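Thymidylate synthase 1 (Bacillus subtilis, PDB 1BSF) probably catalyses the reductive methylation of dUMP to dTMP, with 5,10-methylenetetrahydrofolate as methyl donor and reductant, supplying a precursor for DNA synthesis. Local coordinates at residues I143-N148 with V161-W166; L175-R180 with Y213-G218. All coordinates share one frame; numbering follows the deposited sequence.

Contact 1: I143-N148 with V161-W166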
loop_
_atom_site.group_PDB
_atom_site.type_symbol
_atom_site.label_atom_id
_atom_site.label_comp_id
_atom_site.label_asym_id
_atom_site.label_seq_id
_atom_site.Cartn_x
_atom_site.Cartn_y
_atom_site.Cartn_z
ATOM N N ILE A 143 -11.147 2.826 -2.252
ATOM C CA ILE A 143 -10.168 1.743 -2.256
ATOM C C ILE A 143 -10.692 0.349 -2.641
ATOM O O ILE A 143 -11.718 -0.108 -2.130
ATOM C CB ILE A 143 -9.483 1.610 -0.868
ATOM C CG1 ILE A 143 -8.933 2.962 -0.410
ATOM C CG2 ILE A 143 -8.359 0.585 -0.935
ATOM C CD1 ILE A 143 -8.239 2.884 0.932
ATOM N N THR A 144 -9.987 -0.310 -3.562
ATOM C CA THR A 144 -10.327 -1.679 -3.953
ATOM C C THR A 144 -9.243 -2.504 -3.268
ATOM O O THR A 144 -8.072 -2.076 -3.180
ATOM C CB THR A 144 -10.254 -1.940 -5.469
ATOM O OG1 THR A 144 -9.000 -2.554 -5.777
ATOM C CG2 THR A 144 -10.420 -0.656 -6.259
ATOM N N MET A 145 -9.635 -3.682 -2.791
ATOM C CA MET A 145 -8.734 -4.544 -2.041
ATOM C C MET A 145 -8.853 -5.999 -2.467
ATOM O O MET A 145 -9.925 -6.588 -2.381
ATOM C CB MET A 145 -9.062 -4.379 -0.542
ATOM C CG MET A 145 -8.209 -5.185 0.435
ATOM S SD MET A 145 -6.451 -5.090 0.089
ATOM C CE MET A 145 -6.246 -3.327 0.115
ATOM N N LEU A 146 -7.757 -6.582 -2.943
ATOM C CA LEU A 146 -7.785 -7.985 -3.361
ATOM C C LEU A 146 -7.337 -8.871 -2.208
ATOM O O LEU A 146 -7.876 -9.957 -2.004
ATOM C CB LEU A 146 -6.890 -8.215 -4.583
ATOM C CG LEU A 146 -7.513 -7.869 -5.938
ATOM C CD1 LEU A 146 -6.595 -8.299 -7.051
ATOM C CD2 LEU A 146 -8.868 -8.532 -6.070
ATOM N N TRP A 147 -6.362 -8.388 -1.444
ATOM C CA TRP A 147 -5.834 -9.110 -0.287
ATOM C C TRP A 147 -6.895 -9.336 0.796
ATOM O O TRP A 147 -7.017 -8.537 1.730
ATOM C CB TRP A 147 -4.660 -8.340 0.329
ATOM C CG TRP A 147 -3.788 -9.195 1.178
ATOM C CD1 TRP A 147 -3.857 -9.345 2.532
ATOM C CD2 TRP A 147 -2.701 -10.017 0.737
ATOM N NE1 TRP A 147 -2.878 -10.207 2.963
ATOM C CE2 TRP A 147 -2.153 -10.632 1.883
ATOM C CE3 TRP A 147 -2.136 -10.291 -0.517
ATOM C CZ2 TRP A 147 -1.063 -11.508 1.813
ATOM C CZ3 TRP A 147 -1.050 -11.163 -0.586
ATOM C CH2 TRP A 147 -0.526 -11.759 0.573
ATOM N N ASN A 148 -7.654 -10.424 0.666
ATOM C CA ASN A 148 -8.696 -10.768 1.630
ATOM C C ASN A 148 -8.113 -11.718 2.663
ATOM O O ASN A 148 -7.845 -12.885 2.359
ATOM C CB ASN A 148 -9.866 -11.454 0.937
ATOM C CG ASN A 148 -11.067 -11.579 1.822
ATOM O OD1 ASN A 148 -11.021 -11.235 3.007
ATOM N ND2 ASN A 148 -12.159 -12.072 1.263
ATOM N N VAL A 161 -0.579 -7.116 -7.704
ATOM C CA VAL A 161 -1.219 -5.813 -7.680
ATOM C C VAL A 161 -2.570 -6.110 -7.040
ATOM O O VAL A 161 -3.529 -6.506 -7.708
ATOM C CB VAL A 161 -1.355 -5.245 -9.100
ATOM C CG1 VAL A 161 -1.916 -3.849 -9.058
ATOM C CG2 VAL A 161 0.003 -5.231 -9.764
ATOM N N TYR A 162 -2.617 -5.925 -5.724
ATOM C CA TYR A 162 -3.793 -6.222 -4.911
ATOM C C TYR A 162 -4.714 -5.070 -4.507
ATOM O O TYR A 162 -5.868 -5.303 -4.142
ATOM C CB TYR A 162 -3.347 -6.966 -3.644
ATOM C CG TYR A 162 -2.396 -6.192 -2.740
ATOM C CD1 TYR A 162 -1.144 -5.756 -3.196
ATOM C CD2 TYR A 162 -2.743 -5.906 -1.415
ATOM C CE1 TYR A 162 -0.259 -5.050 -2.340
ATOM C CE2 TYR A 162 -1.869 -5.206 -0.560
ATOM C CZ TYR A 162 -0.636 -4.784 -1.024
ATOM O OH TYR A 162 0.212 -4.106 -0.161
ATOM N N GLU A 163 -4.215 -3.838 -4.547
ATOM C CA GLU A 163 -5.049 -2.702 -4.175
ATOM C C GLU A 163 -4.833 -1.472 -5.037
ATOM O O GLU A 163 -3.928 -1.417 -5.874
ATOM C CB GLU A 163 -4.848 -2.321 -2.692
ATOM C CG GLU A 163 -3.391 -2.142 -2.255
ATOM C CD GLU A 163 -3.108 -0.802 -1.598
ATOM O OE1 GLU A 163 -3.942 -0.310 -0.801
ATOM O OE2 GLU A 163 -2.029 -0.241 -1.875
ATOM N N THR A 164 -5.696 -0.487 -4.817
ATOM C CA THR A 164 -5.643 0.779 -5.527
ATOM C C THR A 164 -6.314 1.846 -4.660
ATOM O O THR A 164 -7.172 1.546 -3.806
ATOM C CB THR A 164 -6.383 0.714 -6.895
ATOM O OG1 THR A 164 -7.800 0.728 -6.679
ATOM C CG2 THR A 164 -6.012 -0.556 -7.656
ATOM N N GLN A 165 -5.886 3.086 -4.865
ATOM C CA GLN A 165 -6.452 4.215 -4.159
ATOM C C GLN A 165 -6.591 5.331 -5.188
ATOM O O GLN A 165 -5.606 5.750 -5.798
ATOM C CB GLN A 165 -5.541 4.675 -3.009
ATOM C CG GLN A 165 -6.180 4.582 -1.648
ATOM C CD GLN A 165 -5.792 5.716 -0.747
ATOM O OE1 GLN A 165 -4.658 5.787 -0.271
ATOM N NE2 GLN A 165 -6.733 6.616 -0.497
ATOM N N TRP A 166 -7.829 5.771 -5.392
ATOM C CA TRP A 166 -8.136 6.846 -6.320
ATOM C C TRP A 166 -8.398 8.147 -5.560
ATOM O O TRP A 166 -8.746 8.142 -4.368
ATOM C CB TRP A 166 -9.382 6.501 -7.152
ATOM C CG TRP A 166 -9.372 5.125 -7.744
ATOM C CD1 TRP A 166 -9.493 3.945 -7.072
ATOM C CD2 TRP A 166 -9.209 4.785 -9.129
ATOM N NE1 TRP A 166 -9.412 2.894 -7.943
ATOM C CE2 TRP A 166 -9.238 3.379 -9.215
ATOM C CE3 TRP A 166 -9.040 5.533 -10.303
ATOM C CZ2 TRP A 166 -9.106 2.698 -10.437
ATOM C CZ3 TRP A 166 -8.909 4.863 -11.513
ATOM C CH2 TRP A 166 -8.943 3.455 -11.572
#
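Met145 sends its CG anti to the backbone N (chi1 -179°), then bends at both chi2 and chi3, which curls the methyl back onto Glu163. Met145 CE comes to 3.3 Å from Glu163 CB, a tight approach. Tyr162 takes the rarer first torsion, with CG between N and the carbonyl carbon (chi1 61°), and this stands its ring up beside Met145 and Trp147. The frame is an antiparallel beta pairing of 143-145 with 161-166, part of the large sheet of the thymidylate synthase fold, on the face of which two subunits meet.

Met145 and Tyr162 run side by side and point the same way, a Met-aromatic contact in which Met145 SD lies 4.1 Å from Tyr162 CD2, approaching the ring obliquely. Trp147 comes from the far end: Trp147 CB is 3.6 Å from Tyr162 CD2, and its six-membered ring turns an edge toward the tyrosine face, a T-shaped pair with the planes at 68°. Glu163 CG sits 3.8 Å above the centre of one Tyr162 face. The polar ends look across the dimer: Tyr162 OH bonds Glu163 OE1 of the second subunit, and the reverse bond forms by symmetry, while Gln165 OE1 takes Arg178 NH2 of that subunit. Trp147 also packs on Met145 of the second subunit.

Thr144 and Thr164 form the hydrogen-bonded pair, on the opposite side from Met145 and Glu163. Thr164 N reaches Thr144 O at 3.3 Å, and the return bond from Thr144 N is weak. Past Met145 the strand gives way to an inverse gamma turn centred on Trp147, and there Leu146 N donates to Tyr162 O at 2.6 Å, in the carbonyl plane.

Contact 2: L175-R180 with Y213-G218; sequences LEVRAR and YIFNIG
Val177 is the apolar centre here, meeting the rings of both Tyr213 and Phe215. Val177 CG2 comes to the edge of the Tyr213 ring, near its plane and 3.8 Å from Tyr213 CE1; Val177 CB lies 4.1 Å from Phe215 CD2. Val177 CG2 gets there by standing anti to the carbonyl carbon, beside its own N. Leu175 extends this patch, lying alongside Tyr213, whose ring packs on helix 188-206. That helix is the connection of a beta-alpha-beta crossover, so strands 175-179 and 213-217 run parallel and adjacent in the sheet.

Five backbone bonds hold them in register. The one from Ile214 N to Leu175 O is 2.9 Å long and nearly straight, at 177°; the last, from Gly218 N to Ala179 O, joins the two strands where each turns a corner.

The other face carries Glu176, Arg178 and Asn216, with Ile214 as its apolar member. The Glu176 and Ile214 side chains cross at a slant, Glu176 CG 3.6 Å from Ile214 CB, and the carboxylate continues toward the Asn216 amide, their planes 82° apart and without a hydrogen bond between them. Arg178 passes Asn216 at about a right angle, Arg178 CD 3.6 Å from Asn216 CB. Glu176 OE1 bonds Tyr167 OH and makes a salt bridge to Arg178 NH2 of the second subunit, and Asn216 OD1 accepts from Gln46 NE2. With an alanine in place of Glu176, the guanidinium of the neighbouring subunit's Arg178 would probably lose its buried counter-charge and Tyr167 OH a partner, with a gap left beside Ile214.

That salt bridge to the second subunit occurs twice in the dimer, so each buried Glu176 carboxylate faces a guanidinium of the other subunit, which is likely to favour its ionised form.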
loop_
_atom_site.group_PDB
_atom_site.type_symbol
_atom_site.label_atom_id
_atom_site.label_comp_id
_atom_site.label_asym_id
_atom_site.label_seq_id
_atom_site.Cartn_x
_atom_site.Cartn_y
_atom_site.Cartn_z
ATOM N N LEU A 175 -4.687 7.916 -9.755
ATOM C CA LEU A 175 -4.673 6.490 -9.459
ATOM C C LEU A 175 -3.331 6.023 -8.910
ATOM O O LEU A 175 -2.286 6.159 -9.561
ATOM C CB LEU A 175 -5.004 5.692 -10.723
ATOM C CG LEU A 175 -4.881 4.167 -10.650
ATOM C CD1 LEU A 175 -5.388 3.616 -9.321
ATOM C CD2 LEU A 175 -5.685 3.590 -11.780
ATOM N N GLU A 176 -3.380 5.467 -7.709
ATOM C CA GLU A 176 -2.195 4.952 -7.039
ATOM C C GLU A 176 -2.387 3.446 -7.036
ATOM O O GLU A 176 -3.493 2.964 -6.799
ATOM C CB GLU A 176 -2.130 5.468 -5.590
ATOM C CG GLU A 176 -0.822 6.144 -5.196
ATOM C CD GLU A 176 -0.715 6.414 -3.699
ATOM O OE1 GLU A 176 -1.759 6.530 -3.013
ATOM O OE2 GLU A 176 0.433 6.514 -3.203
ATOM N N VAL A 177 -1.322 2.700 -7.285
ATOM C CA VAL A 177 -1.433 1.249 -7.310
ATOM C C VAL A 177 -0.292 0.634 -6.516
ATOM O O VAL A 177 0.781 1.234 -6.413
ATOM C CB VAL A 177 -1.339 0.694 -8.772
ATOM C CG1 VAL A 177 -1.483 -0.801 -8.751
ATOM C CG2 VAL A 177 -2.407 1.319 -9.669
ATOM N N ARG A 178 -0.506 -0.557 -5.958
ATOM C CA ARG A 178 0.580 -1.211 -5.243
ATOM C C ARG A 178 0.708 -2.715 -5.443
ATOM O O ARG A 178 -0.276 -3.447 -5.433
ATOM C CB ARG A 178 0.530 -0.914 -3.739
ATOM C CG ARG A 178 1.763 -1.447 -3.015
ATOM C CD ARG A 178 2.304 -0.468 -1.979
ATOM N NE ARG A 178 3.433 -1.005 -1.216
ATOM C CZ ARG A 178 3.438 -2.178 -0.586
ATOM N NH1 ARG A 178 2.376 -2.969 -0.621
ATOM N NH2 ARG A 178 4.521 -2.566 0.081
ATOM N N ALA A 179 1.952 -3.154 -5.611
ATOM C CA ALA A 179 2.296 -4.563 -5.804
ATOM C C ALA A 179 3.127 -5.059 -4.607
ATOM O O ALA A 179 4.063 -4.387 -4.184
ATOM C CB ALA A 179 3.101 -4.720 -7.115
ATOM N N ARG A 180 2.792 -6.221 -4.050
ATOM C CA ARG A 180 3.580 -6.723 -2.924
ATOM C C ARG A 180 4.906 -7.267 -3.453
ATOM O O ARG A 180 5.882 -7.398 -2.723
ATOM C CB ARG A 180 2.832 -7.811 -2.140
ATOM C CG ARG A 180 1.926 -8.719 -2.960
ATOM C CD ARG A 180 2.009 -10.172 -2.482
ATOM N NE ARG A 180 1.804 -11.116 -3.576
ATOM C CZ ARG A 180 2.619 -12.129 -3.859
ATOM N NH1 ARG A 180 3.701 -12.338 -3.124
ATOM N NH2 ARG A 180 2.350 -12.935 -4.875
ATOM N N TYR A 213 -0.415 9.215 -12.332
ATOM C CA TYR A 213 -0.522 7.766 -12.232
ATOM C C TYR A 213 0.706 7.345 -11.436
ATOM O O TYR A 213 1.840 7.618 -11.829
ATOM C CB TYR A 213 -0.536 7.109 -13.608
ATOM C CG TYR A 213 -0.478 5.601 -13.538
ATOM C CD1 TYR A 213 -1.310 4.888 -12.671
ATOM C CD2 TYR A 213 0.436 4.888 -14.313
ATOM C CE1 TYR A 213 -1.232 3.507 -12.573
ATOM C CE2 TYR A 213 0.524 3.508 -14.225
ATOM C CZ TYR A 213 -0.309 2.826 -13.355
ATOM O OH TYR A 213 -0.204 1.464 -13.271
ATOM N N ILE A 214 0.461 6.697 -10.304
ATOM C CA ILE A 214 1.511 6.274 -9.379
ATOM C C ILE A 214 1.464 4.769 -9.175
ATOM O O ILE A 214 0.421 4.219 -8.850
ATOM C CB ILE A 214 1.313 6.961 -7.990
ATOM C CG1 ILE A 214 1.147 8.472 -8.177
ATOM C CG2 ILE A 214 2.487 6.654 -7.063
ATOM C CD1 ILE A 214 0.024 9.062 -7.356
ATOM N N PHE A 215 2.604 4.110 -9.339
ATOM C CA PHE A 215 2.669 2.659 -9.189
ATOM C C PHE A 215 3.682 2.292 -8.108
ATOM O O PHE A 215 4.847 2.664 -8.200
ATOM C CB PHE A 215 3.074 2.051 -10.528
ATOM C CG PHE A 215 2.919 0.564 -10.613
ATOM C CD1 PHE A 215 3.909 -0.281 -10.120
ATOM C CD2 PHE A 215 1.843 0.005 -11.308
ATOM C CE1 PHE A 215 3.837 -1.666 -10.329
ATOM C CE2 PHE A 215 1.764 -1.369 -11.518
ATOM C CZ PHE A 215 2.762 -2.207 -11.033
ATOM N N ASN A 216 3.232 1.550 -7.100
ATOM C CA ASN A 216 4.105 1.148 -6.003
ATOM C C ASN A 216 4.435 -0.336 -5.973
ATOM O O ASN A 216 3.557 -1.203 -6.085
ATOM C CB ASN A 216 3.499 1.581 -4.659
ATOM C CG ASN A 216 3.240 3.061 -4.603
ATOM O OD1 ASN A 216 4.101 3.849 -4.950
ATOM N ND2 ASN A 216 2.046 3.446 -4.185
ATOM N N ILE A 217 5.729 -0.605 -5.828
ATOM C CA ILE A 217 6.256 -1.964 -5.769
ATOM C C ILE A 217 6.864 -2.170 -4.383
ATOM O O ILE A 217 7.503 -1.264 -3.843
ATOM C CB ILE A 217 7.375 -2.184 -6.823
ATOM C CG1 ILE A 217 6.874 -1.828 -8.230
ATOM C CG2 ILE A 217 7.861 -3.626 -6.768
ATOM C CD1 ILE A 217 7.919 -1.151 -9.101
ATOM N N GLY A 218 6.635 -3.346 -3.802
ATOM C CA GLY A 218 7.195 -3.646 -2.499
ATOM C C GLY A 218 8.545 -4.269 -2.763
ATOM O O GLY A 218 9.573 -3.577 -2.793
#

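Both contacts are buried and belong to one sheet: strands 161-168 and 172-179, consecutive in the chain, are neighbours in it, and Gln165 O probably accepts a hydrogen bond from Glu176 N where they join. Contact 1 pairs antiparallel strands at one end of this run and breaks into a turn, with aromatic and sulfur packing; contact 2 is a regular parallel pair nearer the chain's centre, split into an apolar face against a helix and a charged one. Both reach the second subunit: contact 1 with mostly uncharged groups and Glu163, contact 2 with charged ones. Arg180 connects them locally, packing on Trp147 and reaching the predicted nucleophile Cys160.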